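Uncharacterized protein (Nitrosomonas europaea, PDB 6M0Q) is of unknown function but forms a small disulfide-containing helix-and-sheet chain that packs against another protein in a six-chain assembly. Local coordinates at residues S34-D37 and M38-L42; D46-P49 and T50-V53. All coordinates share one frame; numbering follows the deposited sequence.

Overall arrangement
Contact 1 (34-37 with 38-42) and contact 2 (46-49 with 50-53) follow each other along the chain, their centres about 14 Å apart. Contact 1 lies within helix 35-43, near the centre of the chain, and is largely buried. It is held by main-chain bonds and an N-cap, with a small cluster of charged side chains. Contact 2 is at the surface, its centre about 11 Å from the centre of the chain. It is a beta turn that leads into strand 52-55, and one aspartate side chain braces it. Helix 35-43 also meets another protein chain, whereas no other chain of the assembly touches the turn.

Contact 1 (S34-D37 and M38-L42); sequences SAKD and MLDYL
K36 and D40 meet one turn apart in the capped first turns of helix 35-43. K36 O accepts from D40 N at 2.9 Å. The D40 carboxylate comes back against the outer end of the same oxygen, with D40 CG only 3.1 Å from K36 O. The first torsion explains this: CG of D40 lies beside its own backbone N, chi1 -65°. D40 OD1 and K36 O are both acceptors, so they do not bond. K36 NZ forms a salt bridge to D37 OD2 at 3.4 Å, with a weak hydrogen bond, while D40 OD2 stays beyond such a bridge at 4.3 Å. The ammonium probably offsets the charge of both carboxylates, D37 OD2 and D40 OD2 being 4.5 Å apart. Similar main-chain bonds link M38 to S34, L39 to A35 and Y41 to D37. M38 CG and L39 CG come against the very oxygens that accept from their own N-H groups: M38 CG is 3.5 Å from S34 O, and L39 CG sits 3.4 Å off the outer end of A35 O. Further out, D37 and D40 touch I72 of helix 69-83, and L39 touches H56 and T57. A35 and L39 pack on apolar side chains of another protein chain. The Y41 ring stacks on Y91, and its OH bonds to Y91 O. At the helix start S34 is the N-cap: S34 OG accepts from D37 N at 3.2 Å, N-H...O angle 152°.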
loop_
_atom_site.group_PDB
_atom_site.type_symbol
_atom_site.label_atom_id
_atom_site.label_comp_id
_atom_site.label_asym_id
_atom_site.label_seq_id
_atom_site.Cartn_x
_atom_site.Cartn_y
_atom_site.Cartn_z
ATOM N N SER B 34 18.328 -1.956 29.236
ATOM C CA SER B 34 17.461 -2.707 28.358
ATOM C C SER B 34 16.073 -2.079 28.320
ATOM O O SER B 34 15.647 -1.360 29.237
ATOM C CB SER B 34 17.340 -4.145 28.836
ATOM O OG SER B 34 16.585 -4.150 30.036
ATOM N N ALA B 35 15.353 -2.393 27.250
ATOM C CA ALA B 35 14.010 -1.865 27.103
ATOM C C ALA B 35 13.100 -2.365 28.213
ATOM O O ALA B 35 12.272 -1.601 28.731
ATOM C CB ALA B 35 13.448 -2.237 25.729
ATOM N N LYS B 36 13.226 -3.646 28.597
ATOM C CA LYS B 36 12.338 -4.155 29.645
ATOM C C LYS B 36 12.588 -3.440 30.962
ATOM O O LYS B 36 11.653 -3.220 31.746
ATOM C CB LYS B 36 12.505 -5.660 29.824
ATOM C CG LYS B 36 13.897 -6.099 30.213
ATOM C CD LYS B 36 13.924 -7.593 30.385
ATOM C CE LYS B 36 13.169 -7.995 31.622
ATOM N NZ LYS B 36 13.905 -7.542 32.829
ATOM N N ASP B 37 13.839 -3.058 31.217
ATOM C CA ASP B 37 14.147 -2.336 32.446
ATOM C C ASP B 37 13.637 -0.901 32.384
ATOM O O ASP B 37 13.144 -0.377 33.388
ATOM C CB ASP B 37 15.650 -2.362 32.733
ATOM C CG ASP B 37 16.148 -3.726 33.229
ATOM O OD1 ASP B 37 17.375 -3.969 33.127
ATOM O OD2 ASP B 37 15.334 -4.551 33.715
ATOM N N MET B 38 13.752 -0.249 31.222
ATOM C CA MET B 38 13.143 1.068 31.034
ATOM C C MET B 38 11.645 1.010 31.283
ATOM O O MET B 38 11.075 1.870 31.974
ATOM C CB MET B 38 13.420 1.581 29.620
ATOM C CG MET B 38 14.860 2.003 29.363
ATOM S SD MET B 38 15.392 3.328 30.478
ATOM C CE MET B 38 14.357 4.711 29.949
ATOM N N LEU B 39 10.990 -0.007 30.718
ATOM C CA LEU B 39 9.565 -0.189 30.940
ATOM C C LEU B 39 9.261 -0.346 32.421
ATOM O O LEU B 39 8.379 0.335 32.955
ATOM C CB LEU B 39 9.069 -1.396 30.152
ATOM C CG LEU B 39 8.902 -0.955 28.700
ATOM C CD1 LEU B 39 8.865 -2.160 27.809
ATOM C CD2 LEU B 39 7.644 -0.084 28.569
ATOM N N ASP B 40 9.974 -1.252 33.098
ATOM C CA ASP B 40 9.734 -1.472 34.521
ATOM C C ASP B 40 10.004 -0.210 35.317
ATOM O O ASP B 40 9.272 0.105 36.259
ATOM C CB ASP B 40 10.598 -2.629 35.011
ATOM C CG ASP B 40 10.199 -3.956 34.348
ATOM O OD1 ASP B 40 9.142 -3.955 33.670
ATOM O OD2 ASP B 40 10.910 -4.974 34.502
ATOM N N TYR B 41 11.037 0.536 34.930
ATOM C CA TYR B 41 11.355 1.792 35.595
ATOM C C TYR B 41 10.218 2.803 35.434
ATOM O O TYR B 41 9.766 3.408 36.414
ATOM C CB TYR B 41 12.674 2.320 35.040
ATOM C CG TYR B 41 13.190 3.523 35.764
ATOM C CD1 TYR B 41 13.485 3.469 37.124
ATOM C CD2 TYR B 41 13.395 4.712 35.092
ATOM C CE1 TYR B 41 13.960 4.574 37.798
ATOM C CE2 TYR B 41 13.876 5.817 35.751
ATOM C CZ TYR B 41 14.159 5.744 37.095
ATOM O OH TYR B 41 14.638 6.863 37.726
ATOM N N LEU B 42 9.697 2.954 34.210
ATOM C CA LEU B 42 8.542 3.827 34.004
ATOM C C LEU B 42 7.336 3.362 34.809
ATOM O O LEU B 42 6.593 4.182 35.356
ATOM C CB LEU B 42 8.178 3.883 32.526
ATOM C CG LEU B 42 9.221 4.539 31.634
ATOM C CD1 LEU B 42 8.825 4.246 30.222
ATOM C CD2 LEU B 42 9.264 6.029 31.881
#

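Contact 2 (D46-P49 and T50-V53); sequences DKKP and TDVV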
loop_
_atom_site.group_PDB
_atom_site.type_symbol
_atom_site.label_atom_id
_atom_site.label_comp_id
_atom_site.label_asym_id
_atom_site.label_seq_id
_atom_site.Cartn_x
_atom_site.Cartn_y
_atom_site.Cartn_z
ATOM N N ASP B 46 6.722 7.094 40.625
ATOM C CA ASP B 46 5.911 7.563 41.753
ATOM C C ASP B 46 5.340 6.406 42.569
ATOM O O ASP B 46 4.280 6.531 43.188
ATOM C CB ASP B 46 4.799 8.501 41.280
ATOM C CG ASP B 46 5.349 9.742 40.603
ATOM O OD1 ASP B 46 6.261 10.376 41.181
ATOM O OD2 ASP B 46 4.886 10.069 39.486
ATOM N N LYS B 47 6.040 5.278 42.581
ATOM C CA LYS B 47 5.689 4.142 43.414
ATOM C C LYS B 47 6.674 4.047 44.569
ATOM O O LYS B 47 7.796 4.556 44.504
ATOM C CB LYS B 47 5.695 2.839 42.610
ATOM C CG LYS B 47 4.722 2.825 41.461
ATOM C CD LYS B 47 3.302 2.705 41.964
ATOM C CE LYS B 47 2.339 2.508 40.817
ATOM N NZ LYS B 47 0.911 2.648 41.261
ATOM N N LYS B 48 6.234 3.397 45.634
ATOM C CA LYS B 48 7.114 3.100 46.743
ATOM C C LYS B 48 8.109 2.014 46.335
ATOM O O LYS B 48 7.849 1.237 45.414
ATOM C CB LYS B 48 6.294 2.665 47.957
ATOM C CG LYS B 48 5.489 3.809 48.560
ATOM C CD LYS B 48 4.753 3.378 49.832
ATOM C CE LYS B 48 4.076 4.571 50.526
ATOM N NZ LYS B 48 5.025 5.656 50.993
ATOM N N PRO B 49 9.272 1.955 46.990
ATOM C CA PRO B 49 10.221 0.879 46.669
ATOM C C PRO B 49 9.672 -0.500 46.971
ATOM O O PRO B 49 10.161 -1.485 46.406
ATOM C CB PRO B 49 11.441 1.201 47.541
ATOM C CG PRO B 49 11.285 2.641 47.902
ATOM C CD PRO B 49 9.813 2.877 48.003
ATOM N N THR B 50 8.664 -0.608 47.833
ATOM C CA THR B 50 8.089 -1.909 48.131
ATOM C C THR B 50 6.964 -2.295 47.185
ATOM O O THR B 50 6.571 -3.463 47.177
ATOM C CB THR B 50 7.575 -1.943 49.579
ATOM O OG1 THR B 50 6.703 -0.826 49.799
ATOM C CG2 THR B 50 8.744 -1.878 50.547
ATOM N N ASP B 51 6.439 -1.358 46.396
ATOM C CA ASP B 51 5.354 -1.680 45.472
ATOM C C ASP B 51 5.789 -2.686 44.416
ATOM O O ASP B 51 6.959 -2.771 44.034
ATOM C CB ASP B 51 4.823 -0.424 44.786
ATOM C CG ASP B 51 3.943 0.386 45.698
ATOM O OD1 ASP B 51 3.937 1.631 45.567
ATOM O OD2 ASP B 51 3.288 -0.238 46.570
ATOM N N VAL B 52 4.827 -3.459 43.940
ATOM C CA VAL B 52 5.078 -4.493 42.946
ATOM C C VAL B 52 4.218 -4.176 41.730
ATOM O O VAL B 52 3.028 -3.869 41.871
ATOM C CB VAL B 52 4.785 -5.893 43.522
ATOM C CG1 VAL B 52 4.903 -6.958 42.459
ATOM C CG2 VAL B 52 5.730 -6.181 44.729
ATOM N N VAL B 53 4.831 -4.197 40.545
ATOM C CA VAL B 53 4.107 -3.956 39.306
ATOM C C VAL B 53 4.308 -5.141 38.378
ATOM O O VAL B 53 5.228 -5.950 38.535
ATOM C CB VAL B 53 4.543 -2.652 38.599
ATOM C CG1 VAL B 53 4.299 -1.436 39.493
ATOM C CG2 VAL B 53 6.006 -2.751 38.173
#
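D51 reaches back across a type I beta turn, K48 to D51, to bond with the turn's first residue. D51 OD1 accepts from K48 N at 2.9 Å. The N-H comes from above the carboxylate plane, 42° out of it. The main chain returns the link: D51 N donates to K48 O at 3.1 Å. K48 is thus held through both its N-H and its C=O. The first torsion of D51, chi1 -76°, sets CG beside its own backbone N and turns the carboxylate back over the turn. Were D51 replaced by an alanine, K48 N would probably lose its carboxylate acceptor, and of the two bonds between these residues the turn would keep just the main-chain one. K47 crosses the D51 side chain at about a right angle. K47 CB lies 3.6 Å from D51 OD1, and the bend at chi2 brings CD back beside the same oxygen. K48 also lays its CB against this oxygen, and the rest of its chain runs off. In T50, chi1 of 52° places OG1 back toward K48 CB, 4.0 Å away. Main-chain bonds between P49 and G70 and between D51 and C69 tie the turn to the chain around the C44-C69 disulfide. Neither lysine ammonium bridges D51 (K47 NZ is 5.4 Å from D51 OD1), so the charge attraction is probably modest, and the one bond this carboxylate makes across the turn is to a backbone N-H.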